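Local atomic coordinates of 3-oxo-glucose-6-phosphate:glutamate aminotransferase (Bacillus subtilis subsp. subtilis, PDB entry 4K2M), a protein that catalyses the reversible pyridoxal phosphate-dependent transamination of 3-dehydro-glucose 6-phosphate with glutamate to give kanosamine 6-phosphate, a step in antibiotic biosynthesis. Residues F353-T359 and S410-L415; N16-L20 and N316-F321; G165-Y169 and Y397-Q401. All coordinates share one frame; numbering follows the deposited sequence.

Overall arrangement
The three contacts do not touch one another. Interaction 2 packs helix 13-24, from the additional N-terminal domain, on helix 312-329 of the aminotransferase part, whereas interactions 1 and 3 lie within the latter. Interaction 1 pairs strands 353-356 and 412-415, its centre about 23 Å from that of interaction 2; Tyr326 and Ala323 of helix 312-329 touch its side chains too. Interaction 3, centred about 25 Å from interaction 1, sets the loop between helices 391-396 and 403-411 on strand 166-169, an edge strand of the seven-stranded sheet. Helix 403-411 runs from that loop into interaction 1. Along the chain, interaction 2 closes before interaction 1 opens, and the segments of interaction 3 alternate with those of both others.

Interaction 1: F353-T359 and S410-L415; sequences FPIKVRT and SQVLHL. With EDO (1,2-ethanediol), chain D.
Ile355 and Leu413 form the middle of a short antiparallel ladder, joined by two backbone hydrogen bonds: Ile355 N to Leu413 O and Leu413 N to Ile355 O, each 2.8 Å. Leu415 N to Phe353 O and Val357 N to Gln411 O extend the pairing at the two ends. The packed face carries Phe353, Ile355, Leu413 and Leu415. There the CG1 branch of Ile355 lies beside Leu413, both side chains pointing the same way, while its CG2 meets Leu415 CD1 at 4.0 Å. The same methyl of Leu415 reaches the CD2 and CE2 side of the Phe353 ring, which is swung anti to its backbone N (chi1 -174°). Residues of helices 312-329 and 362-373 cover this face. On the other face Pro354 CB touches both Val412 CG2 and the CD2-NE2 side of His414, 3.6 Å from NE2; the imidazole also meets Tyr201 edge-to-face.

Beyond Lys356 and Val412 the packing gives way to polar and watery contacts. Gln411, extended beyond CG, turns its amide back over Val357, and NE2 donates to Val357 O at 3.2 Å from above the carbonyl plane, a bent bond (142° at the hydrogen). A water joins Gln411 OE1 to Lys356 NZ, which is held as well by Pro174 O. Farther out, Thr359 OG1 donates to Ser410 OG at 2.8 Å; Lys407 NZ bonds to Thr359 OG1, and Ser410 OG to Lys407 O. A second water bridges Thr359 O and Ser410 O. An ethanediol, probably from the crystallisation liquor, donates to Pro354 O. His414 lies about 7 Å, between side chains, from the substrate-binding Tyr381. Two antiparallel strands with helices against one face are consistent with the small C-terminal domain of aspartate aminotransferase-fold enzymes.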
loop_
_atom_site.group_PDB
_atom_site.type_symbol
_atom_site.label_atom_id
_atom_site.label_comp_id
_atom_site.label_asym_id
_atom_site.label_seq_id
_atom_site.Cartn_x
_atom_site.Cartn_y
_atom_site.Cartn_z
ATOM N N PHE A 353 6.434 -10.894 -23.769
ATOM C CA PHE A 353 7.080 -11.513 -24.929
ATOM C C PHE A 353 7.006 -10.560 -26.110
ATOM O O PHE A 353 5.961 -10.458 -26.768
ATOM C CB PHE A 353 6.405 -12.840 -25.318
ATOM C CG PHE A 353 7.130 -13.557 -26.420
ATOM C CD1 PHE A 353 8.182 -14.417 -26.117
ATOM C CD2 PHE A 353 6.807 -13.326 -27.764
ATOM C CE1 PHE A 353 8.904 -15.054 -27.129
ATOM C CE2 PHE A 353 7.517 -13.972 -28.786
ATOM C CZ PHE A 353 8.575 -14.829 -28.459
ATOM N N PRO A 354 8.103 -9.847 -26.375
ATOM C CA PRO A 354 8.078 -8.842 -27.446
ATOM C C PRO A 354 8.630 -9.355 -28.759
ATOM O O PRO A 354 9.717 -9.960 -28.804
ATOM C CB PRO A 354 8.997 -7.741 -26.910
ATOM C CG PRO A 354 10.003 -8.482 -26.067
ATOM C CD PRO A 354 9.289 -9.717 -25.506
ATOM N N ILE A 355 7.879 -9.123 -29.832
ATOM C CA ILE A 355 8.438 -9.277 -31.169
ATOM C C ILE A 355 8.515 -7.882 -31.762
ATOM O O ILE A 355 7.981 -6.932 -31.191
ATOM C CB ILE A 355 7.593 -10.192 -32.066
ATOM C CG1 ILE A 355 6.242 -9.554 -32.379
ATOM C CG2 ILE A 355 7.385 -11.576 -31.413
ATOM C CD1 ILE A 355 5.397 -10.380 -33.357
ATOM N N LYS A 356 9.203 -7.723 -32.884
ATOM C CA LYS A 356 9.147 -6.429 -33.573
ATOM C C LYS A 356 8.587 -6.640 -34.969
ATOM O O LYS A 356 8.941 -7.615 -35.638
ATOM C CB LYS A 356 10.530 -5.760 -33.613
ATOM C CG LYS A 356 11.054 -5.322 -32.238
ATOM C CD LYS A 356 12.577 -5.055 -32.249
ATOM C CE LYS A 356 12.957 -3.792 -32.974
ATOM N NZ LYS A 356 14.462 -3.609 -33.006
ATOM N N VAL A 357 7.685 -5.751 -35.378
ATOM C CA VAL A 357 7.108 -5.800 -36.718
ATOM C C VAL A 357 7.440 -4.471 -37.388
ATOM O O VAL A 357 7.989 -3.580 -36.743
ATOM C CB VAL A 357 5.583 -6.016 -36.662
ATOM C CG1 VAL A 357 5.259 -7.347 -35.944
ATOM C CG2 VAL A 357 4.919 -4.872 -35.932
ATOM N N ARG A 358 7.117 -4.320 -38.667
ATOM C CA ARG A 358 7.353 -3.038 -39.328
ATOM C C ARG A 358 6.527 -1.918 -38.692
ATOM O O ARG A 358 5.343 -2.094 -38.374
ATOM C CB ARG A 358 7.062 -3.132 -40.827
ATOM C CG ARG A 358 8.121 -3.883 -41.623
ATOM C CD ARG A 358 7.678 -4.039 -43.073
ATOM N NE ARG A 358 6.809 -2.935 -43.479
ATOM C CZ ARG A 358 7.245 -1.802 -44.019
ATOM N NH1 ARG A 358 8.543 -1.626 -44.224
ATOM N NH2 ARG A 358 6.384 -0.846 -44.353
ATOM N N THR A 359 7.158 -0.758 -38.506
ATOM C CA THR A 359 6.470 0.390 -37.916
ATOM C C THR A 359 5.166 0.707 -38.647
ATOM O O THR A 359 4.125 0.969 -38.023
ATOM C CB THR A 359 7.383 1.623 -37.967
ATOM O OG1 THR A 359 8.552 1.369 -37.179
ATOM C CG2 THR A 359 6.668 2.856 -37.437
ATOM N N SER A 410 8.145 1.960 -31.746
ATOM C CA SER A 410 7.172 1.949 -32.841
ATOM C C SER A 410 7.017 0.566 -33.467
ATOM O O SER A 410 6.081 0.319 -34.236
ATOM C CB SER A 410 7.585 2.961 -33.922
ATOM O OG SER A 410 8.690 2.466 -34.657
ATOM N N GLN A 411 7.924 -0.348 -33.133
ATOM C CA GLN A 411 7.923 -1.667 -33.764
ATOM C C GLN A 411 7.434 -2.776 -32.851
ATOM O O GLN A 411 6.982 -3.821 -33.322
ATOM C CB GLN A 411 9.336 -2.028 -34.230
ATOM C CG GLN A 411 9.835 -1.219 -35.407
ATOM C CD GLN A 411 11.143 -1.757 -35.914
ATOM O OE1 GLN A 411 12.201 -1.443 -35.378
ATOM N NE2 GLN A 411 11.075 -2.621 -36.922
ATOM N N VAL A 412 7.543 -2.559 -31.548
ATOM C CA VAL A 412 7.375 -3.666 -30.601
ATOM C C VAL A 412 5.922 -4.090 -30.516
ATOM O O VAL A 412 4.998 -3.264 -30.560
ATOM C CB VAL A 412 7.931 -3.313 -29.186
ATOM C CG1 VAL A 412 7.100 -2.208 -28.537
ATOM C CG2 VAL A 412 7.984 -4.566 -28.287
ATOM N N LEU A 413 5.720 -5.400 -30.402
ATOM C CA LEU A 413 4.389 -5.962 -30.259
ATOM C C LEU A 413 4.483 -7.112 -29.268
ATOM O O LEU A 413 5.311 -8.010 -29.432
ATOM C CB LEU A 413 3.885 -6.491 -31.608
ATOM C CG LEU A 413 2.442 -6.980 -31.587
ATOM C CD1 LEU A 413 1.553 -5.846 -31.103
ATOM C CD2 LEU A 413 2.001 -7.437 -32.960
ATOM N N HIS A 414 3.642 -7.083 -28.241
ATOM C CA HIS A 414 3.659 -8.144 -27.244
ATOM C C HIS A 414 2.583 -9.181 -27.524
ATOM O O HIS A 414 1.416 -8.827 -27.771
ATOM C CB HIS A 414 3.505 -7.544 -25.838
ATOM C CG HIS A 414 4.693 -6.740 -25.420
ATOM N ND1 HIS A 414 4.696 -5.360 -25.393
ATOM C CD2 HIS A 414 5.942 -7.131 -25.067
ATOM C CE1 HIS A 414 5.893 -4.938 -25.016
ATOM N NE2 HIS A 414 6.666 -5.990 -24.813
ATOM N N LEU A 415 2.988 -10.452 -27.460
ATOM C CA LEU A 415 2.096 -11.579 -27.693
ATOM C C LEU A 415 1.680 -12.157 -26.347
ATOM O O LEU A 415 2.459 -12.092 -25.396
ATOM C CB LEU A 415 2.833 -12.649 -28.492
ATOM C CG LEU A 415 3.452 -12.177 -29.801
ATOM C CD1 LEU A 415 3.971 -13.416 -30.525
ATOM C CD2 LEU A 415 2.421 -11.441 -30.650
HETATM C C1 EDO D . 12.507 -8.792 -30.544
HETATM O O1 EDO D . 12.269 -8.934 -29.145
HETATM C C2 EDO D . 13.803 -7.998 -30.731
HETATM O O2 EDO D . 14.878 -8.728 -30.135
HETATM O O HOH W 1 3.657 -10.531 -23.659
HETATM O O HOH W 2 14.213 -1.021 -33.635
HETATM O O HOH W 3 4.051 1.686 -35.365
#

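Interaction 2: N16-L20 and N316-F321; sequences NMSLL and NFKRLF. With ACT (acetate ion), chain F.
Leu320 packs against helix 13-24 with its CD2 methyl, which is pressed against the backbone at Asn16, 3.3 Å from Asn16 O. That carbonyl already accepts the helical bond from Leu20 N, so the methyl abuts a satisfied oxygen. Asn16 CB and Leu20 CB line the hollow on its two sides, each 3.9 Å from Leu320 CD2. The other methyl, CD1, points to Met17, which leaves its helix pointing away from helix 312-329 but bends at chi2 (-58°) and brings CE back to within 3.6 Å.

One turn earlier on the same helix, Phe317 fills the next hollow. With CG anti to the backbone N (chi1 -179°), the ring reaches out edge first: CE1 approaches Leu20 CA to 3.6 Å, with Leu20 N close to the ring plane, and Leu19 CG stands 4.0 Å from CE1. Leu20 in turn touches both aromatic residues with CD1, 3.9 Å from Phe317 CZ and 3.8 Å from Phe321 CD1, at the edge of that ring. The short helical segments cross at -64°, their axes 10.2 Å apart at closest approach, with side chains of each set against the other. Trp43, whose ring meets Phe317 edge-to-face, and helix 53-57 of the N-terminal region enclose Phe317 further.

No hydrogen bond links the two segments: the amide of Asn16 only lies near Phe317 N and Asn316 CB, while Asn316 turns its own amide to Ile229 O. The contact is therefore essentially apolar and directionless, and the hold of one helix on the other probably depends on complementary shape and the burial of hydrocarbon.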
loop_
_atom_site.group_PDB
_atom_site.type_symbol
_atom_site.label_atom_id
_atom_site.label_comp_id
_atom_site.label_asym_id
_atom_site.label_seq_id
_atom_site.Cartn_x
_atom_site.Cartn_y
_atom_site.Cartn_z
ATOM N N ASN A 16 16.765 -22.917 -15.477
ATOM C CA ASN A 16 15.559 -23.337 -16.181
ATOM C C ASN A 16 15.840 -23.709 -17.627
ATOM O O ASN A 16 15.131 -24.537 -18.199
ATOM C CB ASN A 16 14.468 -22.255 -16.120
ATOM C CG ASN A 16 13.709 -22.254 -14.816
ATOM O OD1 ASN A 16 13.809 -23.194 -14.007
ATOM N ND2 ASN A 16 12.899 -21.218 -14.616
ATOM N N MET A 17 16.855 -23.093 -18.224
ATOM C CA MET A 17 17.206 -23.412 -19.613
ATOM C C MET A 17 17.703 -24.835 -19.717
ATOM O O MET A 17 17.420 -25.531 -20.688
ATOM C CB MET A 17 18.316 -22.512 -20.141
ATOM C CG MET A 17 17.836 -21.363 -20.963
ATOM S SD MET A 17 16.867 -21.833 -22.412
ATOM C CE MET A 17 16.515 -20.122 -22.788
ATOM N N SER A 18 18.490 -25.250 -18.735
ATOM C CA SER A 18 18.966 -26.625 -18.706
ATOM C C SER A 18 17.802 -27.575 -18.463
ATOM O O SER A 18 17.683 -28.621 -19.120
ATOM C CB SER A 18 20.042 -26.802 -17.634
ATOM O OG SER A 18 20.546 -28.124 -17.680
ATOM N N LEU A 19 16.926 -27.204 -17.530
ATOM C CA LEU A 19 15.767 -28.035 -17.188
ATOM C C LEU A 19 14.865 -28.239 -18.403
ATOM O O LEU A 19 14.288 -29.316 -18.596
ATOM C CB LEU A 19 14.974 -27.394 -16.035
ATOM C CG LEU A 19 13.807 -28.199 -15.455
ATOM C CD1 LEU A 19 14.257 -29.584 -14.958
ATOM C CD2 LEU A 19 13.130 -27.411 -14.311
ATOM N N LEU A 20 14.756 -27.202 -19.232
ATOM C CA LEU A 20 13.940 -27.258 -20.446
ATOM C C LEU A 20 14.441 -28.356 -21.378
ATOM O O LEU A 20 13.651 -29.168 -21.880
ATOM C CB LEU A 20 13.983 -25.899 -21.165
ATOM C CG LEU A 20 13.171 -25.809 -22.461
ATOM C CD1 LEU A 20 11.698 -26.033 -22.191
ATOM C CD2 LEU A 20 13.384 -24.470 -23.172
ATOM N N ASN A 316 7.587 -19.906 -13.768
ATOM C CA ASN A 316 8.645 -19.338 -14.595
ATOM C C ASN A 316 9.081 -20.350 -15.647
ATOM O O ASN A 316 9.356 -19.978 -16.788
ATOM C CB ASN A 316 9.836 -18.856 -13.757
ATOM C CG ASN A 316 9.717 -17.391 -13.373
ATOM O OD1 ASN A 316 8.623 -16.815 -13.427
ATOM N ND2 ASN A 316 10.839 -16.773 -13.004
ATOM N N PHE A 317 9.106 -21.626 -15.288
ATOM C CA PHE A 317 9.426 -22.634 -16.287
ATOM C C PHE A 317 8.370 -22.647 -17.407
ATOM O O PHE A 317 8.703 -22.719 -18.605
ATOM C CB PHE A 317 9.549 -24.033 -15.674
ATOM C CG PHE A 317 9.890 -25.078 -16.690
ATOM C CD1 PHE A 317 11.207 -25.269 -17.085
ATOM C CD2 PHE A 317 8.882 -25.826 -17.286
ATOM C CE1 PHE A 317 11.525 -26.216 -18.044
ATOM C CE2 PHE A 317 9.182 -26.773 -18.244
ATOM C CZ PHE A 317 10.500 -26.976 -18.625
ATOM N N LYS A 318 7.100 -22.556 -17.036
ATOM C CA LYS A 318 6.047 -22.569 -18.052
ATOM C C LYS A 318 6.177 -21.367 -18.982
ATOM O O LYS A 318 5.970 -21.492 -20.190
ATOM C CB LYS A 318 4.667 -22.630 -17.401
ATOM C CG LYS A 318 4.338 -24.027 -16.812
ATOM C CD LYS A 318 2.931 -24.056 -16.234
ATOM C CE LYS A 318 1.889 -24.240 -17.337
ATOM N NZ LYS A 318 0.500 -24.223 -16.755
ATOM N N ARG A 319 6.511 -20.210 -18.422
ATOM C CA ARG A 319 6.776 -19.031 -19.251
ATOM C C ARG A 319 7.897 -19.270 -20.239
ATOM O O ARG A 319 7.787 -18.886 -21.411
ATOM C CB ARG A 319 7.111 -17.817 -18.375
ATOM C CG ARG A 319 5.926 -17.290 -17.590
ATOM C CD ARG A 319 6.405 -16.126 -16.706
ATOM N NE ARG A 319 5.301 -15.527 -15.954
ATOM C CZ ARG A 319 4.558 -14.514 -16.395
ATOM N NH1 ARG A 319 4.810 -13.974 -17.579
ATOM N NH2 ARG A 319 3.544 -14.058 -15.658
ATOM N N LEU A 320 8.973 -19.907 -19.778
ATOM C CA LEU A 320 10.100 -20.195 -20.658
ATOM C C LEU A 320 9.661 -21.142 -21.787
ATOM O O LEU A 320 10.045 -20.959 -22.952
ATOM C CB LEU A 320 11.256 -20.818 -19.867
ATOM C CG LEU A 320 12.349 -21.488 -20.704
ATOM C CD1 LEU A 320 13.104 -20.470 -21.546
ATOM C CD2 LEU A 320 13.308 -22.294 -19.817
ATOM N N PHE A 321 8.873 -22.157 -21.437
ATOM C CA PHE A 321 8.414 -23.115 -22.440
ATOM C C PHE A 321 7.610 -22.389 -23.502
ATOM O O PHE A 321 7.795 -22.615 -24.703
ATOM C CB PHE A 321 7.562 -24.230 -21.824
ATOM C CG PHE A 321 7.141 -25.277 -22.823
ATOM C CD1 PHE A 321 8.015 -26.302 -23.174
ATOM C CD2 PHE A 321 5.891 -25.226 -23.425
ATOM C CE1 PHE A 321 7.647 -27.274 -24.099
ATOM C CE2 PHE A 321 5.512 -26.194 -24.354
ATOM C CZ PHE A 321 6.401 -27.216 -24.694
HETATM C C ACT F . 2.240 -11.516 -17.262
HETATM O O ACT F . 2.989 -12.335 -17.769
HETATM O OXT ACT F . 1.669 -11.793 -16.213
HETATM C CH3 ACT F . 2.015 -10.192 -17.950
#

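Interaction 3: G165-Y169 and Y397-Q401; sequences GVPIY and YAGLQ
The hydroxyl of Tyr397 donates to Pro167 O at 2.7 Å, in the carbonyl plane and on a lone pair. It is the sole hydrogen bond between the loop 397-401 and the strand, and the carbonyl lies near the plane of the phenol ring, at its edge. Around the same hydroxyl oxygen gather carbon atoms: Pro167 CD lies 3.5 Å from OH and Val166 CG1 3.8 Å, so the tip of the tyrosine is lodged against two successive residues of the strand.

Tyr169 meets the same tyrosine ring farther along the strand. Its side chain crosses that of Tyr397 at about a right angle, and the rings meet obliquely, planes 57° apart and centroids separated by 5.5 Å; the nearest atoms are Tyr169 CE2 and Tyr397 CE1, 3.6 Å apart. Leu400 has CG anti to its backbone N (chi1 178°), and its CD2 lies at the edge of the Tyr169 ring, 4.1 Å from Tyr169 CD2. A type II turn from Tyr397 to Leu400, with Gly399 at its third position, reverses the chain so that both side chains face the strand.

The loop follows helix 391-396 and precedes helix 403-411, and it lies against strand 166-169, one of the two outermost strands of the seven-stranded sheet within this chain. That strand is bonded to strand 145-148 on its inner side, while helix 154-163 packs on Pro167 and Tyr169.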
loop_
_atom_site.group_PDB
_atom_site.type_symbol
_atom_site.label_atom_id
_atom_site.label_comp_id
_atom_site.label_asym_id
_atom_site.label_seq_id
_atom_site.Cartn_x
_atom_site.Cartn_y
_atom_site.Cartn_z
ATOM N N GLY A 165 14.497 13.501 -7.441
ATOM C CA GLY A 165 15.581 13.299 -8.395
ATOM C C GLY A 165 15.207 13.762 -9.789
ATOM O O GLY A 165 14.046 14.106 -10.051
ATOM N N VAL A 166 16.196 13.762 -10.682
ATOM C CA VAL A 166 16.034 14.233 -12.048
ATOM C C VAL A 166 16.356 13.106 -13.007
ATOM O O VAL A 166 17.514 12.708 -13.144
ATOM C CB VAL A 166 17.007 15.399 -12.339
ATOM C CG1 VAL A 166 16.972 15.761 -13.841
ATOM C CG2 VAL A 166 16.659 16.613 -11.467
ATOM N N PRO A 167 15.328 12.568 -13.684
ATOM C CA PRO A 167 15.601 11.536 -14.683
ATOM C C PRO A 167 16.427 12.077 -15.845
ATOM O O PRO A 167 16.129 13.161 -16.382
ATOM C CB PRO A 167 14.199 11.152 -15.185
ATOM C CG PRO A 167 13.266 11.520 -14.040
ATOM C CD PRO A 167 13.887 12.785 -13.469
ATOM N N ILE A 168 17.460 11.331 -16.213
ATOM C CA ILE A 168 18.250 11.623 -17.398
ATOM C C ILE A 168 18.147 10.415 -18.314
ATOM O O ILE A 168 18.696 9.337 -18.038
ATOM C CB ILE A 168 19.712 11.924 -17.043
ATOM C CG1 ILE A 168 19.797 13.159 -16.134
ATOM C CG2 ILE A 168 20.550 12.164 -18.308
ATOM C CD1 ILE A 168 19.290 14.473 -16.765
ATOM N N TYR A 169 17.399 10.573 -19.396
ATOM C CA TYR A 169 17.098 9.431 -20.242
ATOM C C TYR A 169 18.221 9.148 -21.229
ATOM O O TYR A 169 18.753 10.066 -21.889
ATOM C CB TYR A 169 15.779 9.675 -20.970
ATOM C CG TYR A 169 14.643 9.840 -19.985
ATOM C CD1 TYR A 169 14.194 8.747 -19.250
ATOM C CD2 TYR A 169 14.043 11.072 -19.775
ATOM C CE1 TYR A 169 13.171 8.885 -18.333
ATOM C CE2 TYR A 169 13.009 11.218 -18.860
ATOM C CZ TYR A 169 12.585 10.112 -18.152
ATOM O OH TYR A 169 11.557 10.217 -17.241
ATOM N N TYR A 397 12.344 18.632 -21.216
ATOM C CA TYR A 397 12.800 17.480 -21.992
ATOM C C TYR A 397 12.609 17.706 -23.499
ATOM O O TYR A 397 12.673 16.779 -24.301
ATOM C CB TYR A 397 12.179 16.161 -21.460
ATOM C CG TYR A 397 12.702 15.794 -20.063
ATOM C CD1 TYR A 397 13.800 14.936 -19.895
ATOM C CD2 TYR A 397 12.114 16.319 -18.924
ATOM C CE1 TYR A 397 14.284 14.617 -18.613
ATOM C CE2 TYR A 397 12.583 16.008 -17.650
ATOM C CZ TYR A 397 13.665 15.160 -17.493
ATOM O OH TYR A 397 14.116 14.876 -16.204
ATOM N N ALA A 398 12.423 18.971 -23.873
ATOM C CA ALA A 398 12.344 19.365 -25.281
ATOM C C ALA A 398 13.705 19.318 -25.976
ATOM O O ALA A 398 14.715 19.767 -25.429
ATOM C CB ALA A 398 11.736 20.742 -25.415
ATOM N N GLY A 399 13.733 18.773 -27.187
ATOM C CA GLY A 399 14.988 18.609 -27.898
ATOM C C GLY A 399 15.653 17.264 -27.661
ATOM O O GLY A 399 16.655 16.939 -28.292
ATOM N N LEU A 400 15.097 16.467 -26.753
ATOM C CA LEU A 400 15.651 15.147 -26.462
ATOM C C LEU A 400 15.247 14.185 -27.566
ATOM O O LEU A 400 14.062 14.066 -27.881
ATOM C CB LEU A 400 15.109 14.673 -25.104
ATOM C CG LEU A 400 15.434 13.319 -24.477
ATOM C CD1 LEU A 400 16.890 13.047 -24.522
ATOM C CD2 LEU A 400 14.977 13.322 -23.029
ATOM N N GLN A 401 16.218 13.507 -28.171
ATOM C CA GLN A 401 15.903 12.454 -29.139
ATOM C C GLN A 401 16.599 11.186 -28.708
ATOM O O GLN A 401 17.791 11.185 -28.388
ATOM C CB GLN A 401 16.345 12.822 -30.559
ATOM C CG GLN A 401 15.768 14.140 -31.104
ATOM C CD GLN A 401 15.932 14.257 -32.614
ATOM O OE1 GLN A 401 15.524 13.372 -33.362
ATOM N NE2 GLN A 401 16.543 15.343 -33.064
#